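Local coordinates for chemosensory protein (Mamestra brassicae, PDB 1N8V) that binds long-chain lipid-like ligands such as bromo-dodecanol in a helical, largely apolar interior and probably serves insect chemical sensing as a carrier, at residues N28-R33 with K41-H46. Residues are numbered along the deposited sequence; the frame is centred on the assembly and turned at random.
Sequences NCVMER and KELKEH. With BDD (bromo-dodecanol), chain D.
Lys41 NZ meets Glu45 OE2 at 2.7 Å on the syn side of the carboxylate, a salt bridge one turn along helix 38-53, and the backbone N of the same Lys41 lies 3.9 Å from Cys29 SG. Cys29 belongs to the end of helix 20-30, closed by a Schellman motif in which Glu32 takes positive phi and Arg33 N reaches back to Asn28 O. This end packs against helix 38-53 in the all-helical fold of the OS-D family, and the disulfide from Cys29 to Cys36 ties it to the connection between the helices.

How two helices can pack through side chains, with no hydrogen bond between the two segments, is well illustrated here. In Lys44 two anti torsions (chi1 179°, chi2 -173°) carry CD out to 3.5 Å from Cys29 O, an oxygen already bonded by Glu32 N, and to 4.2 Å from Glu32 CG; the bend at chi3 only turns CE and NZ. The Glu32 carboxylate pairs instead with Lys87. On the buried side, CG2 of Val30 meets CD2 of Leu43 at 4.0 Å, while the other branch of Leu43, CD1, rests 3.9 Å from C9 of a bromo-dodecanol. Were Leu43 an alanine, the loss of both methyl branches is likely to take away the methyl that Val30 CG2 meets on helix 38-53 and open a gap beside the alkyl chain. Val30 touches a second bromo-dodecanol, making the helix pair part of the pocket wall. The bromine of the first ligand lies 3.6 Å from Glu42 CG, and as near to the backbone N of Leu43.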
ATOM      1  N   ASN A  28       9.939  -2.087   3.081  1.00 10.47           N
ATOM      2  CA  ASN A  28      11.282  -1.554   2.828  1.00 10.80           C
ATOM      3  C   ASN A  28      11.510  -1.228   1.357  1.00 10.38           C
ATOM      4  O   ASN A  28      12.188  -0.253   1.019  1.00 10.96           O
ATOM      5  CB  ASN A  28      12.350  -2.513   3.361  1.00 10.90           C
ATOM      6  CG  ASN A  28      12.373  -2.609   4.889  1.00 11.98           C
ATOM      7  OD1 ASN A  28      12.876  -3.612   5.467  1.00 13.96           O
ATOM      8  ND2 ASN A  28      11.844  -1.615   5.545  1.00 12.80           N
ATOM      9  N   CYS A  29      10.915  -2.028   0.473  1.00  9.88           N
ATOM     10  CA  CYS A  29      11.019  -1.749  -0.958  1.00 11.19           C
ATOM     11  C   CYS A  29      10.336  -0.411  -1.302  1.00 10.25           C
ATOM     12  O   CYS A  29      10.915   0.474  -1.955  1.00 11.77           O
ATOM     13  CB  CYS A  29      10.365  -2.874  -1.761  1.00 11.58           C
ATOM     14  SG  CYS A  29       9.853  -2.499  -3.475  1.00 12.98           S
ATOM     15  N   VAL A  30       9.088  -0.260  -0.879  1.00 11.07           N
ATOM     16  CA  VAL A  30       8.323   0.943  -1.211  1.00 11.57           C
ATOM     17  C   VAL A  30       8.896   2.174  -0.525  1.00 11.80           C
ATOM     18  O   VAL A  30       8.802   3.277  -1.052  1.00 11.39           O
ATOM     19  CB  VAL A  30       6.818   0.719  -0.890  1.00 11.87           C
ATOM     20  CG1 VAL A  30       6.018   1.969  -1.013  1.00 14.90           C
ATOM     21  CG2 VAL A  30       6.247  -0.335  -1.798  1.00 12.50           C
ATOM     22  N   MET A  31       9.530   1.992   0.637  1.00 11.16           N
ATOM     23  CA  MET A  31      10.180   3.111   1.329  1.00 12.54           C
ATOM     24  C   MET A  31      11.582   3.412   0.750  1.00 13.95           C
ATOM     25  O   MET A  31      12.278   4.292   1.242  1.00 15.86           O
ATOM     26  CB  MET A  31      10.309   2.829   2.831  1.00 12.28           C
ATOM     27  CG  MET A  31       9.006   2.914   3.572  1.00 12.75           C
ATOM     28  SD  MET A  31       8.125   4.493   3.496  1.00 13.27           S
ATOM     29  CE  MET A  31       9.373   5.560   4.286  1.00 15.42           C
ATOM     30  N   GLU A  32      11.982   2.696  -0.304  1.00 13.99           N
ATOM     31  CA  GLU A  32      13.262   2.920  -0.987  1.00 15.51           C
ATOM     32  C   GLU A  32      14.492   2.730  -0.082  1.00 16.18           C
ATOM     33  O   GLU A  32      15.468   3.496  -0.148  1.00 17.67           O
ATOM     34  CB  GLU A  32      13.247   4.288  -1.695  1.00 16.28           C
ATOM     35  CG  GLU A  32      12.076   4.472  -2.682  1.00 17.53           C
ATOM     36  CD  GLU A  32      12.212   5.683  -3.610  1.00 19.63           C
ATOM     37  OE1 GLU A  32      13.197   5.715  -4.399  1.00 22.95           O
ATOM     38  OE2 GLU A  32      11.339   6.585  -3.584  1.00 21.23           O
ATOM     39  N   ARG A  33      14.432   1.689   0.741  1.00 15.59           N
ATOM     40  CA  ARG A  33      15.545   1.335   1.628  1.00 16.38           C
ATOM     41  C   ARG A  33      15.861  -0.168   1.631  1.00 16.68           C
ATOM     42  O   ARG A  33      16.705  -0.617   2.406  1.00 18.63           O
ATOM     43  CB  ARG A  33      15.281   1.823   3.049  1.00 16.83           C
ATOM     44  CG  ARG A  33      14.067   1.241   3.710  1.00 16.80           C
ATOM     45  CD  ARG A  33      13.951   1.609   5.197  1.00 18.81           C
ATOM     46  NE  ARG A  33      12.745   1.061   5.807  1.00 19.66           N
ATOM     47  CZ  ARG A  33      11.764   1.762   6.377  1.00 18.32           C
ATOM     48  NH1 ARG A  33      10.738   1.114   6.899  1.00 20.39           N
ATOM     49  NH2 ARG A  33      11.788   3.086   6.444  1.00 21.26           N
ATOM     50  N   LYS A  41       8.270  -3.802  -6.779  1.00 11.24           N
ATOM     51  CA  LYS A  41       8.759  -2.774  -7.691  1.00 11.78           C
ATOM     52  C   LYS A  41       7.574  -2.169  -8.463  1.00 12.23           C
ATOM     53  O   LYS A  41       7.485  -0.961  -8.628  1.00 11.88           O
ATOM     54  CB  LYS A  41       9.785  -3.377  -8.650  1.00 12.35           C
ATOM     55  CG  LYS A  41      10.485  -2.385  -9.559  1.00 14.91           C
ATOM     56  CD  LYS A  41      11.566  -3.122 -10.358  1.00 16.89           C
ATOM     57  CE  LYS A  41      12.354  -2.200 -11.269  1.00 20.41           C
ATOM     58  NZ  LYS A  41      11.569  -1.662 -12.413  1.00 21.72           N
ATOM     59  N   GLU A  42       6.661  -3.021  -8.926  1.00 12.08           N
ATOM     60  CA  GLU A  42       5.468  -2.539  -9.651  1.00 12.82           C
ATOM     61  C   GLU A  42       4.627  -1.650  -8.741  1.00 11.84           C
ATOM     62  O   GLU A  42       4.140  -0.582  -9.167  1.00 12.04           O
ATOM     63  CB  GLU A  42       4.652  -3.731 -10.181  1.00 12.99           C
ATOM     64  CG  GLU A  42       3.558  -3.378 -11.194  1.00 16.30           C
ATOM     65  CD  GLU A  42       4.076  -3.139 -12.607  1.00 18.37           C
ATOM     66  OE1 GLU A  42       5.126  -3.714 -12.997  1.00 22.56           O
ATOM     67  OE2 GLU A  42       3.416  -2.385 -13.355  1.00 23.72           O
ATOM     68  N   LEU A  43       4.415  -2.065  -7.489  1.00 11.48           N
ATOM     69  CA  LEU A  43       3.671  -1.235  -6.567  1.00 11.23           C
ATOM     70  C   LEU A  43       4.382   0.096  -6.343  1.00 11.93           C
ATOM     71  O   LEU A  43       3.770   1.159  -6.423  1.00 11.71           O
ATOM     72  CB  LEU A  43       3.486  -1.965  -5.221  1.00 11.84           C
ATOM     73  CG  LEU A  43       2.865  -1.117  -4.109  1.00 11.68           C
ATOM     74  CD1 LEU A  43       1.495  -0.548  -4.508  1.00 14.36           C
ATOM     75  CD2 LEU A  43       2.762  -1.931  -2.812  1.00 14.42           C
ATOM     76  N   LYS A  44       5.679   0.061  -6.044  1.00 11.50           N
ATOM     77  CA  LYS A  44       6.434   1.280  -5.795  1.00 11.20           C
ATOM     78  C   LYS A  44       6.324   2.281  -6.952  1.00 11.95           C
ATOM     79  O   LYS A  44       6.170   3.502  -6.727  1.00 12.47           O
ATOM     80  CB  LYS A  44       7.911   0.925  -5.541  1.00 11.07           C
ATOM     81  CG  LYS A  44       8.809   2.097  -5.298  1.00 12.61           C
ATOM     82  CD  LYS A  44      10.268   1.705  -5.213  1.00 17.75           C
ATOM     83  CE  LYS A  44      10.775   1.039  -6.481  1.00 21.67           C
ATOM     84  NZ  LYS A  44      12.186   0.539  -6.396  1.00 27.36           N
ATOM     85  N   GLU A  45       6.346   1.757  -8.171  1.00 10.84           N
ATOM     86  CA  GLU A  45       6.317   2.568  -9.379  1.00 11.19           C
ATOM     87  C   GLU A  45       4.963   3.165  -9.729  1.00 11.30           C
ATOM     88  O   GLU A  45       4.877   4.043 -10.592  1.00 11.26           O
ATOM     89  CB  GLU A  45       6.859   1.767 -10.552  1.00 11.78           C
ATOM     90  CG  GLU A  45       8.341   1.462 -10.381  1.00 12.67           C
ATOM     91  CD  GLU A  45       8.929   0.511 -11.396  1.00 15.37           C
ATOM     92  OE1 GLU A  45       8.171  -0.178 -12.112  1.00 16.99           O
ATOM     93  OE2 GLU A  45      10.174   0.431 -11.432  1.00 17.00           O
ATOM     94  N   HIS A  46       3.905   2.707  -9.078  1.00 10.78           N
ATOM     95  CA  HIS A  46       2.562   3.231  -9.333  1.00 10.72           C
ATOM     96  C   HIS A  46       1.904   3.879  -8.141  1.00 10.64           C
ATOM     97  O   HIS A  46       0.844   4.503  -8.292  1.00 11.01           O
ATOM     98  CB  HIS A  46       1.678   2.121  -9.945  1.00 11.71           C
ATOM     99  CG  HIS A  46       2.187   1.677 -11.270  1.00 12.82           C
ATOM    100  ND1 HIS A  46       3.194   0.747 -11.399  1.00 13.51           N
ATOM    101  CD2 HIS A  46       1.942   2.138 -12.515  1.00 14.51           C
ATOM    102  CE1 HIS A  46       3.508   0.615 -12.676  1.00 16.39           C
ATOM    103  NE2 HIS A  46       2.756   1.440 -13.378  1.00 17.38           N
TER
HETATM  104  O1  BDD D 502      -7.048   6.680  -2.727  1.00 34.77           O
HETATM  105  C1  BDD D 502      -5.629   6.580  -2.744  1.00 33.22           C
HETATM  106  C2  BDD D 502      -5.255   5.122  -3.002  1.00 31.81           C
HETATM  107  C3  BDD D 502      -4.081   4.674  -2.131  1.00 28.88           C
HETATM  108  C4  BDD D 502      -3.629   3.255  -2.458  1.00 26.60           C
HETATM  109  C5  BDD D 502      -3.239   3.072  -3.918  1.00 25.20           C
HETATM  110  C6  BDD D 502      -2.816   1.650  -4.263  1.00 23.29           C
HETATM  111  C7  BDD D 502      -2.176   1.582  -5.652  1.00 23.52           C
HETATM  112  C8  BDD D 502      -2.021   0.157  -6.170  1.00 21.35           C
HETATM  113  C9  BDD D 502      -1.097   0.070  -7.383  1.00 21.47           C
HETATM  114  C10 BDD D 502      -1.085  -1.341  -7.987  1.00 19.95           C
HETATM  115  C11 BDD D 502       0.009  -1.585  -9.028  1.00 21.95           C
HETATM  116  C12 BDD D 502       0.274  -3.093  -9.308  1.00 21.87           C
HETATM  117 BR   BDD D 502       1.362  -3.868  -8.345  1.00  7.00          BR